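Local coordinates for protein alpha,alpha-trehalose-phosphate synthase (UDP-forming) (PDB 5UOF) that is a family 20 glycosyltransferase of the GT-B type, built from two Rossmann-like domains, each centred on a largely parallel beta-sheet, at residues C187-D197 / H224-I235; N157-I165 / W453-V464. One frame throughout, in Å; residues are numbered along the deposited sequence.

Contact 1: C187-D197 / H224-I235; sequences CAYDVTGFQTD and HGRVVKVAAYPI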
loop_
_atom_site.group_PDB
_atom_site.type_symbol
_atom_site.label_atom_id
_atom_site.label_comp_id
_atom_site.label_asym_id
_atom_site.label_seq_id
_atom_site.Cartn_x
_atom_site.Cartn_y
_atom_site.Cartn_z
ATOM N N CYS A 187 -8.897 17.792 9.800
ATOM C CA CYS A 187 -8.661 19.230 9.847
ATOM C C CYS A 187 -9.600 19.965 10.796
ATOM O O CYS A 187 -9.457 21.178 10.943
ATOM C CB CYS A 187 -8.770 19.832 8.445
ATOM S SG CYS A 187 -7.474 19.218 7.354
ATOM N N ALA A 188 -10.545 19.278 11.439
ATOM C CA ALA A 188 -11.343 19.922 12.479
ATOM C C ALA A 188 -10.570 20.104 13.781
ATOM O O ALA A 188 -10.972 20.924 14.616
ATOM C CB ALA A 188 -12.619 19.114 12.736
ATOM N N TYR A 189 -9.477 19.362 13.961
ATOM C CA TYR A 189 -8.593 19.512 15.111
ATOM C C TYR A 189 -7.686 20.727 14.955
ATOM O O TYR A 189 -7.251 21.064 13.852
ATOM C CB TYR A 189 -7.731 18.252 15.289
ATOM C CG TYR A 189 -8.552 17.027 15.604
ATOM C CD1 TYR A 189 -8.958 16.765 16.910
ATOM C CD2 TYR A 189 -8.943 16.135 14.594
ATOM C CE1 TYR A 189 -9.726 15.654 17.219
ATOM C CE2 TYR A 189 -9.725 15.023 14.889
ATOM C CZ TYR A 189 -10.121 14.796 16.205
ATOM O OH TYR A 189 -10.904 13.707 16.525
ATOM N N ASP A 190 -7.397 21.390 16.082
ATOM C CA ASP A 190 -6.368 22.425 16.074
ATOM C C ASP A 190 -4.973 21.828 16.040
ATOM O O ASP A 190 -4.045 22.461 15.524
ATOM C CB ASP A 190 -6.508 23.325 17.297
ATOM C CG ASP A 190 -7.868 23.938 17.382
ATOM O OD1 ASP A 190 -8.175 24.795 16.528
ATOM O OD2 ASP A 190 -8.641 23.517 18.264
ATOM N N VAL A 191 -4.809 20.627 16.589
ATOM C CA VAL A 191 -3.546 19.901 16.567
ATOM C C VAL A 191 -3.826 18.475 16.117
ATOM O O VAL A 191 -4.691 17.795 16.686
ATOM C CB VAL A 191 -2.855 19.898 17.946
ATOM C CG1 VAL A 191 -1.503 19.173 17.863
ATOM C CG2 VAL A 191 -2.683 21.329 18.494
ATOM N N THR A 192 -3.114 18.027 15.088
ATOM C CA THR A 192 -3.204 16.657 14.596
ATOM C C THR A 192 -1.824 16.029 14.735
ATOM O O THR A 192 -0.894 16.403 14.011
ATOM C CB THR A 192 -3.701 16.635 13.151
ATOM O OG1 THR A 192 -4.971 17.297 13.087
ATOM C CG2 THR A 192 -3.869 15.220 12.669
ATOM N N GLY A 193 -1.690 15.092 15.667
ATOM C CA GLY A 193 -0.406 14.501 15.999
ATOM C C GLY A 193 -0.298 13.078 15.498
ATOM O O GLY A 193 -1.286 12.337 15.467
ATOM N N PHE A 194 0.922 12.708 15.113
ATOM C CA PHE A 194 1.241 11.411 14.545
ATOM C C PHE A 194 2.428 10.796 15.276
ATOM O O PHE A 194 3.169 11.474 15.990
ATOM C CB PHE A 194 1.568 11.530 13.052
ATOM C CG PHE A 194 0.437 12.087 12.236
ATOM C CD1 PHE A 194 -0.524 11.245 11.717
ATOM C CD2 PHE A 194 0.335 13.452 12.016
ATOM C CE1 PHE A 194 -1.583 11.754 10.979
ATOM C CE2 PHE A 194 -0.713 13.969 11.279
ATOM C CZ PHE A 194 -1.668 13.111 10.753
ATOM N N GLN A 195 2.629 9.496 15.053
ATOM C CA GLN A 195 3.755 8.819 15.694
ATOM C C GLN A 195 5.091 9.282 15.116
ATOM O O GLN A 195 6.038 9.548 15.868
ATOM C CB GLN A 195 3.608 7.298 15.569
ATOM C CG GLN A 195 2.445 6.715 16.417
ATOM C CD GLN A 195 2.824 6.431 17.877
ATOM O OE1 GLN A 195 3.769 7.013 18.426
ATOM N NE2 GLN A 195 2.093 5.511 18.501
ATOM N N THR A 196 5.211 9.350 13.783
ATOM C CA THR A 196 6.516 9.573 13.164
ATOM C C THR A 196 6.442 10.692 12.134
ATOM O O THR A 196 5.363 11.075 11.685
ATOM C CB THR A 196 7.048 8.309 12.469
ATOM O OG1 THR A 196 6.229 7.993 11.334
ATOM C CG2 THR A 196 7.076 7.118 13.433
ATOM N N ASP A 197 7.623 11.204 11.758
ATOM C CA ASP A 197 7.678 12.211 10.704
ATOM C C ASP A 197 7.068 11.692 9.410
ATOM O O ASP A 197 6.438 12.455 8.673
ATOM C CB ASP A 197 9.122 12.652 10.460
ATOM C CG ASP A 197 9.209 13.891 9.587
ATOM O OD1 ASP A 197 8.719 14.958 10.017
ATOM O OD2 ASP A 197 9.763 13.801 8.473
ATOM N N HIS A 224 -9.466 23.404 4.748
ATOM C CA HIS A 224 -10.867 23.314 5.157
ATOM C C HIS A 224 -11.246 24.469 6.082
ATOM O O HIS A 224 -11.942 24.292 7.085
ATOM C CB HIS A 224 -11.161 21.964 5.813
ATOM C CG HIS A 224 -11.121 20.809 4.860
ATOM N ND1 HIS A 224 -12.131 20.555 3.955
ATOM C CD2 HIS A 224 -10.191 19.843 4.668
ATOM C CE1 HIS A 224 -11.825 19.479 3.251
ATOM N NE2 HIS A 224 -10.655 19.028 3.663
ATOM N N GLY A 225 -10.768 25.665 5.738
ATOM C CA GLY A 225 -11.056 26.870 6.487
ATOM C C GLY A 225 -10.474 26.929 7.879
ATOM O O GLY A 225 -10.888 27.781 8.668
ATOM N N ARG A 226 -9.525 26.061 8.214
ATOM C CA ARG A 226 -8.949 26.024 9.547
ATOM C C ARG A 226 -7.427 26.054 9.456
ATOM O O ARG A 226 -6.841 25.817 8.397
ATOM C CB ARG A 226 -9.424 24.786 10.316
ATOM C CG ARG A 226 -10.955 24.696 10.427
ATOM C CD ARG A 226 -11.387 23.589 11.378
ATOM N NE ARG A 226 -10.755 23.729 12.688
ATOM C CZ ARG A 226 -11.293 24.395 13.704
ATOM N NH1 ARG A 226 -12.475 24.983 13.565
ATOM N NH2 ARG A 226 -10.654 24.477 14.858
ATOM N N VAL A 227 -6.795 26.383 10.576
ATOM C CA VAL A 227 -5.346 26.341 10.706
ATOM C C VAL A 227 -5.014 25.169 11.616
ATOM O O VAL A 227 -5.488 25.103 12.755
ATOM C CB VAL A 227 -4.786 27.660 11.262
ATOM C CG1 VAL A 227 -3.265 27.652 11.201
ATOM C CG2 VAL A 227 -5.333 28.834 10.478
ATOM N N VAL A 228 -4.206 24.239 11.123
ATOM C CA VAL A 228 -3.956 22.981 11.808
ATOM C C VAL A 228 -2.463 22.872 12.074
ATOM O O VAL A 228 -1.656 23.023 11.152
ATOM C CB VAL A 228 -4.441 21.780 10.972
ATOM C CG1 VAL A 228 -4.344 20.501 11.777
ATOM C CG2 VAL A 228 -5.867 22.012 10.465
ATOM N N LYS A 229 -2.103 22.644 13.334
ATOM C CA LYS A 229 -0.737 22.283 13.698
ATOM C C LYS A 229 -0.560 20.784 13.495
ATOM O O LYS A 229 -1.262 19.983 14.122
ATOM C CB LYS A 229 -0.462 22.672 15.149
ATOM C CG LYS A 229 0.721 21.974 15.774
ATOM C CD LYS A 229 2.000 22.712 15.489
ATOM C CE LYS A 229 3.133 22.166 16.335
ATOM N NZ LYS A 229 4.395 22.857 15.980
ATOM N N VAL A 230 0.375 20.403 12.626
ATOM C CA VAL A 230 0.604 19.009 12.265
ATOM C C VAL A 230 2.018 18.646 12.703
ATOM O O VAL A 230 2.981 19.323 12.318
ATOM C CB VAL A 230 0.407 18.778 10.759
ATOM C CG1 VAL A 230 0.566 17.303 10.421
ATOM C CG2 VAL A 230 -0.981 19.262 10.337
ATOM N N ALA A 231 2.143 17.595 13.510
ATOM C CA ALA A 231 3.442 17.292 14.103
ATOM C C ALA A 231 3.500 15.823 14.496
ATOM O O ALA A 231 2.472 15.148 14.614
ATOM C CB ALA A 231 3.728 18.173 15.325
ATOM N N ALA A 232 4.731 15.349 14.712
ATOM C CA ALA A 232 5.003 13.999 15.184
ATOM C C ALA A 232 5.357 14.044 16.664
ATOM O O ALA A 232 6.141 14.903 17.093
ATOM C CB ALA A 232 6.151 13.355 14.399
ATOM N N TYR A 233 4.760 13.137 17.436
ATOM C CA TYR A 233 4.990 12.999 18.880
ATOM C C TYR A 233 5.182 11.515 19.161
ATOM O O TYR A 233 4.249 10.842 19.614
ATOM C CB TYR A 233 3.813 13.534 19.709
ATOM C CG TYR A 233 3.282 14.908 19.342
ATOM C CD1 TYR A 233 2.433 15.081 18.258
ATOM C CD2 TYR A 233 3.583 16.026 20.113
ATOM C CE1 TYR A 233 1.936 16.334 17.927
ATOM C CE2 TYR A 233 3.084 17.283 19.803
ATOM C CZ TYR A 233 2.254 17.427 18.706
ATOM O OH TYR A 233 1.755 18.660 18.377
ATOM N N PRO A 234 6.349 10.953 18.835
ATOM C CA PRO A 234 6.556 9.507 19.039
ATOM C C PRO A 234 6.405 9.119 20.507
ATOM O O PRO A 234 7.011 9.726 21.388
ATOM C CB PRO A 234 7.990 9.280 18.539
ATOM C CG PRO A 234 8.630 10.643 18.490
ATOM C CD PRO A 234 7.499 11.592 18.176
ATOM N N ILE A 235 5.587 8.102 20.765
ATOM C CA ILE A 235 5.303 7.670 22.134
ATOM C C ILE A 235 6.467 6.838 22.656
ATOM O O ILE A 235 6.878 5.856 22.022
ATOM C CB ILE A 235 3.993 6.867 22.194
ATOM C CG1 ILE A 235 2.799 7.754 21.840
ATOM C CG2 ILE A 235 3.799 6.256 23.587
ATOM C CD1 ILE A 235 1.443 7.060 22.021
HETATM O O HOH W 1 -8.124 23.679 13.130
HETATM O O HOH W 2 -6.770 26.238 15.020
HETATM O O HOH W 3 -3.781 25.241 15.280
#

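Contact 2: N157-I165 / W453-V464; sequences NPIGFFLHI and WRDTFVADLRSV. With EDO (1,2-ethanediol), chain Q.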
loop_
_atom_site.group_PDB
_atom_site.type_symbol
_atom_site.label_atom_id
_atom_site.label_comp_id
_atom_site.label_asym_id
_atom_site.label_seq_id
_atom_site.Cartn_x
_atom_site.Cartn_y
_atom_site.Cartn_z
ATOM N N ASN A 157 -13.497 24.952 21.617
ATOM C CA ASN A 157 -12.336 24.647 22.438
ATOM C C ASN A 157 -11.142 24.228 21.580
ATOM O O ASN A 157 -11.314 23.727 20.466
ATOM C CB ASN A 157 -12.662 23.514 23.406
ATOM C CG ASN A 157 -13.769 23.868 24.365
ATOM O OD1 ASN A 157 -14.906 24.130 23.958
ATOM N ND2 ASN A 157 -13.447 23.867 25.649
ATOM N N PRO A 158 -9.922 24.389 22.091
ATOM C CA PRO A 158 -8.785 23.697 21.472
ATOM C C PRO A 158 -9.022 22.198 21.519
ATOM O O PRO A 158 -9.341 21.641 22.571
ATOM C CB PRO A 158 -7.594 24.108 22.348
ATOM C CG PRO A 158 -8.057 25.356 23.073
ATOM C CD PRO A 158 -9.516 25.140 23.292
ATOM N N ILE A 159 -8.885 21.537 20.367
ATOM C CA ILE A 159 -9.037 20.091 20.298
ATOM C C ILE A 159 -7.829 19.526 19.577
ATOM O O ILE A 159 -7.476 20.002 18.498
ATOM C CB ILE A 159 -10.321 19.657 19.566
ATOM C CG1 ILE A 159 -11.530 20.470 20.041
ATOM C CG2 ILE A 159 -10.568 18.174 19.803
ATOM C CD1 ILE A 159 -12.817 20.137 19.274
ATOM N N GLY A 160 -7.212 18.510 20.164
ATOM C CA GLY A 160 -6.098 17.826 19.539
ATOM C C GLY A 160 -6.430 16.371 19.276
ATOM O O GLY A 160 -7.229 15.758 19.986
ATOM N N PHE A 161 -5.793 15.816 18.247
ATOM C CA PHE A 161 -5.940 14.414 17.888
ATOM C C PHE A 161 -4.561 13.788 17.903
ATOM O O PHE A 161 -3.596 14.410 17.456
ATOM C CB PHE A 161 -6.568 14.260 16.478
ATOM C CG PHE A 161 -6.810 12.826 16.057
ATOM C CD1 PHE A 161 -7.780 12.052 16.690
ATOM C CD2 PHE A 161 -6.098 12.266 14.998
ATOM C CE1 PHE A 161 -8.013 10.738 16.296
ATOM C CE2 PHE A 161 -6.330 10.949 14.599
ATOM C CZ PHE A 161 -7.282 10.187 15.246
ATOM N N PHE A 162 -4.456 12.570 18.432
ATOM C CA PHE A 162 -3.233 11.790 18.268
ATOM C C PHE A 162 -3.578 10.436 17.672
ATOM O O PHE A 162 -4.376 9.682 18.241
ATOM C CB PHE A 162 -2.458 11.607 19.577
ATOM C CG PHE A 162 -1.122 10.945 19.354
ATOM C CD1 PHE A 162 -0.064 11.688 18.864
ATOM C CD2 PHE A 162 -0.950 9.572 19.537
ATOM C CE1 PHE A 162 1.159 11.088 18.592
ATOM C CE2 PHE A 162 0.278 8.973 19.289
ATOM C CZ PHE A 162 1.333 9.731 18.812
ATOM N N LEU A 163 -2.972 10.132 16.527
ATOM C CA LEU A 163 -3.139 8.850 15.859
ATOM C C LEU A 163 -2.054 7.891 16.337
ATOM O O LEU A 163 -0.862 8.156 16.154
ATOM C CB LEU A 163 -3.056 9.033 14.345
ATOM C CG LEU A 163 -3.415 7.793 13.528
ATOM C CD1 LEU A 163 -4.928 7.489 13.678
ATOM C CD2 LEU A 163 -3.038 8.035 12.063
ATOM N N HIS A 164 -2.461 6.779 16.950
ATOM C CA HIS A 164 -1.489 5.825 17.472
ATOM C C HIS A 164 -0.998 4.833 16.423
ATOM O O HIS A 164 0.064 4.228 16.609
ATOM C CB HIS A 164 -2.083 5.060 18.653
ATOM C CG HIS A 164 -2.370 5.922 19.840
ATOM N ND1 HIS A 164 -1.703 5.775 21.039
ATOM C CD2 HIS A 164 -3.236 6.947 20.011
ATOM C CE1 HIS A 164 -2.151 6.674 21.898
ATOM N NE2 HIS A 164 -3.090 7.390 21.305
ATOM N N ILE A 165 -1.733 4.665 15.328
ATOM C CA ILE A 165 -1.376 3.733 14.258
ATOM C C ILE A 165 -0.736 4.534 13.125
ATOM O O ILE A 165 -0.707 5.771 13.194
ATOM C CB ILE A 165 -2.618 2.947 13.798
ATOM C CG1 ILE A 165 -3.662 3.885 13.192
ATOM C CG2 ILE A 165 -3.220 2.184 14.977
ATOM C CD1 ILE A 165 -4.765 3.135 12.476
ATOM N N TRP A 453 6.063 12.895 25.100
ATOM C CA TRP A 453 4.786 12.834 24.386
ATOM C C TRP A 453 3.722 13.650 25.098
ATOM O O TRP A 453 3.080 14.528 24.508
ATOM C CB TRP A 453 4.352 11.371 24.266
ATOM C CG TRP A 453 3.010 11.106 23.653
ATOM C CD1 TRP A 453 2.684 11.157 22.324
ATOM C CD2 TRP A 453 1.829 10.661 24.337
ATOM N NE1 TRP A 453 1.362 10.808 22.147
ATOM C CE2 TRP A 453 0.826 10.474 23.363
ATOM C CE3 TRP A 453 1.526 10.400 25.679
ATOM C CZ2 TRP A 453 -0.458 10.053 23.688
ATOM C CZ3 TRP A 453 0.254 9.975 25.997
ATOM C CH2 TRP A 453 -0.727 9.811 25.009
ATOM N N ARG A 454 3.529 13.371 26.383
ATOM C CA ARG A 454 2.496 14.049 27.146
ATOM C C ARG A 454 2.741 15.554 27.192
ATOM O O ARG A 454 1.848 16.357 26.883
ATOM C CB ARG A 454 2.453 13.459 28.553
ATOM C CG ARG A 454 1.690 14.306 29.527
ATOM C CD ARG A 454 1.558 13.610 30.872
ATOM N NE ARG A 454 2.811 13.547 31.611
ATOM C CZ ARG A 454 3.502 12.431 31.821
ATOM N NH1 ARG A 454 3.072 11.269 31.342
ATOM N NH2 ARG A 454 4.628 12.480 32.512
ATOM N N ASP A 455 3.954 15.954 27.573
ATOM C CA ASP A 455 4.231 17.362 27.837
ATOM C C ASP A 455 4.210 18.194 26.563
ATOM O O ASP A 455 3.693 19.319 26.567
ATOM C CB ASP A 455 5.581 17.512 28.535
ATOM C CG ASP A 455 5.546 17.048 29.977
ATOM O OD1 ASP A 455 4.444 16.982 30.567
ATOM O OD2 ASP A 455 6.628 16.752 30.517
ATOM N N THR A 456 4.771 17.673 25.461
ATOM C CA THR A 456 4.819 18.464 24.234
ATOM C C THR A 456 3.440 18.575 23.595
ATOM O O THR A 456 3.082 19.627 23.056
ATOM C CB THR A 456 5.832 17.867 23.256
ATOM O OG1 THR A 456 5.481 16.515 22.968
ATOM C CG2 THR A 456 7.231 17.888 23.870
ATOM N N PHE A 457 2.641 17.503 23.655
ATOM C CA PHE A 457 1.309 17.594 23.067
ATOM C C PHE A 457 0.442 18.562 23.863
ATOM O O PHE A 457 -0.216 19.437 23.289
ATOM C CB PHE A 457 0.644 16.219 22.976
ATOM C CG PHE A 457 -0.533 16.192 22.035
ATOM C CD1 PHE A 457 -1.766 16.698 22.418
ATOM C CD2 PHE A 457 -0.397 15.684 20.753
ATOM C CE1 PHE A 457 -2.846 16.692 21.544
ATOM C CE2 PHE A 457 -1.467 15.669 19.872
ATOM C CZ PHE A 457 -2.701 16.178 20.266
ATOM N N VAL A 458 0.462 18.449 25.193
ATOM C CA VAL A 458 -0.331 19.363 26.017
ATOM C C VAL A 458 0.135 20.803 25.819
ATOM O O VAL A 458 -0.680 21.731 25.761
ATOM C CB VAL A 458 -0.275 18.934 27.495
ATOM C CG1 VAL A 458 -0.879 20.024 28.392
ATOM C CG2 VAL A 458 -1.009 17.613 27.685
ATOM N N ALA A 459 1.451 21.011 25.689
ATOM C CA ALA A 459 1.968 22.355 25.448
ATOM C C ALA A 459 1.469 22.917 24.125
ATOM O O ALA A 459 1.190 24.116 24.016
ATOM C CB ALA A 459 3.495 22.354 25.475
ATOM N N ASP A 460 1.356 22.072 23.098
ATOM C CA ASP A 460 0.847 22.565 21.824
ATOM C C ASP A 460 -0.633 22.922 21.920
ATOM O O ASP A 460 -1.073 23.896 21.305
ATOM C CB ASP A 460 1.108 21.545 20.716
ATOM C CG ASP A 460 2.580 21.497 20.303
ATOM O OD1 ASP A 460 3.348 22.382 20.744
ATOM O OD2 ASP A 460 2.977 20.580 19.549
ATOM N N LEU A 461 -1.413 22.163 22.698
ATOM C CA LEU A 461 -2.797 22.562 22.952
ATOM C C LEU A 461 -2.855 23.900 23.673
ATOM O O LEU A 461 -3.672 24.768 23.340
ATOM C CB LEU A 461 -3.515 21.492 23.772
ATOM C CG LEU A 461 -3.948 20.228 23.039
ATOM C CD1 LEU A 461 -4.458 19.209 24.030
ATOM C CD2 LEU A 461 -5.021 20.568 22.006
ATOM N N ARG A 462 -1.991 24.086 24.671
ATOM C CA ARG A 462 -1.976 25.361 25.374
ATOM C C ARG A 462 -1.556 26.498 24.453
ATOM O O ARG A 462 -2.034 27.627 24.609
ATOM C CB ARG A 462 -1.061 25.267 26.596
ATOM C CG ARG A 462 -1.636 24.380 27.673
ATOM C CD ARG A 462 -0.685 24.164 28.838
ATOM N NE ARG A 462 -1.339 23.408 29.904
ATOM C CZ ARG A 462 -0.699 22.674 30.810
ATOM N NH1 ARG A 462 0.625 22.582 30.784
ATOM N NH2 ARG A 462 -1.386 22.021 31.737
ATOM N N SER A 463 -0.682 26.222 23.479
ATOM C CA SER A 463 -0.293 27.260 22.528
ATOM C C SER A 463 -1.467 27.687 21.657
ATOM O O SER A 463 -1.594 28.870 21.318
ATOM C CB SER A 463 0.865 26.781 21.655
ATOM O OG SER A 463 2.060 26.750 22.410
ATOM N N VAL A 464 -2.319 26.737 21.259
ATOM C CA VAL A 464 -3.533 27.095 20.528
ATOM C C VAL A 464 -4.368 28.074 21.345
ATOM O O VAL A 464 -4.806 29.118 20.846
ATOM C CB VAL A 464 -4.339 25.836 20.166
ATOM C CG1 VAL A 464 -5.666 26.232 19.500
ATOM C CG2 VAL A 464 -3.538 24.947 19.246
HETATM C C1 EDO Q . 1.649 19.093 31.609
HETATM O O1 EDO Q . 2.818 19.159 30.784
HETATM C C2 EDO Q . 1.205 17.647 31.771
HETATM O O2 EDO Q . 1.858 17.022 32.888
#

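Contact 1: C187-D197 / H224-I235
His-224 opens the 224-235 side by turning the edge of its ring toward Cys-187, a sulfur-aromatic contact in which SG lies 3.9 Å from CD2 of His-224. Arg-226 then reaches back over the turn that leads into strand 191-194. The carbonyl oxygen of Ala-188 sits over one face of its guanidinium, while Asp-190 meets the edge in a salt bridge, OD1 to Arg-226 NH2 at 3.0 Å. The carboxylate and guanidinium planes are 56° apart and the hydrogen bond inside the bridge is weak; the other oxygen, OD2, is taken by Arg-151 and the backbone N of Ile-159. Arg-226 NE also donates to a water 2.7 Å away, which lies close to Val-227 O. Val-228 CG1 touches Thr-192 OG1. At Lys-229 a parallel ladder begins, Lys-229 N to Asp-190 O and Thr-192 N to Lys-229 O. Val-230 CG1 meets the edge of the Phe-194 ring, 3.7 Å from CE2. Ala-231 continues the ladder with a weak bond from its N to Thr-192 O and another from Phe-194 N to Ala-231 O. The backbone N-H of Tyr-233 bonds to Phe-194 O (N to O 2.7 Å), and its ring edge rests on the bare Gly-193, CE1 to CA 3.5 Å. The bend of Gln-195 at chi2 (-85°) lets OE1 accept from Ile-235 N (3.2 Å), in the amide carbonyl plane, while NE2 bonds to His-164 O. Polar chemistry thus closes both ends, consistent with a register held there as well as by the ladder.

Contact 2: N157-I165 / W453-V464
Strand 159-162 and helix segment 453-464 run nearly antiparallel, 151° between their directions with axes 8.9 Å apart at closest, and Pro-158 and Leu-461 form the nearest CA pair. An edge-to-face (T-shaped) pair joins Phe-162 and Trp-453. Trp-453 NE1 stands 3.3 Å above the plane of the Phe-162 ring, over its centre, and the planes of that ring and the indole five-membered ring meet at 78°, so the N-H edge probably gains from the pi cloud. Both residues hold CG anti to the backbone N (chi1 -173° for Phe-162), which sends each ring into the gap between strand and helix. Trp-453 CZ2 also lies near CE1 of His-164. One helical turn on, Phe-457 presents its edge to the strand backbone: CZ is 3.4 Å from Phe-161 O and 3.8 Å from Gly-160 CA. Leu-461 continues the row, its CD2 methyl 3.5 Å from Gly-160 N, so Gly-160 receives two side chains directly on its main chain. Pro-158 CB against Val-464 CG1, 4.0 Å apart, finishes the line. No hydrogen bond crosses; the interface is apolar and aromatic, with helix positions spaced three or four residues apart facing the sheet. A C-terminal helix, here 450-472, laid on the parallel core of the sheet of the N-terminal Rossmann-like domain is characteristic of the GT-B fold.

Contacts 1 and 2 lie about 8 Å apart, centre to centre, and share one sheet, in which strands 159-162 and 191-194 are neighbours: Gly-193 N reaches Phe-161 O at 2.7 Å, a probable hydrogen bond. In the sequence, both segments of contact 1 fall between the two segments of contact 2. The helix of contact 2 also extends over contact 1, for Asp-460 OD2 is hydrogen-bonded to Tyr-233 OH at 2.6 Å, and Trp-453 CD1 packs 3.1 Å from Tyr-233 O. Helix 450-472 therefore touches strand 159-162 and also segments 187-197 and 224-235 on one face of the sheet. The sodium site of Arg-360, Ser-362 and Gln-385 belongs to neither contact.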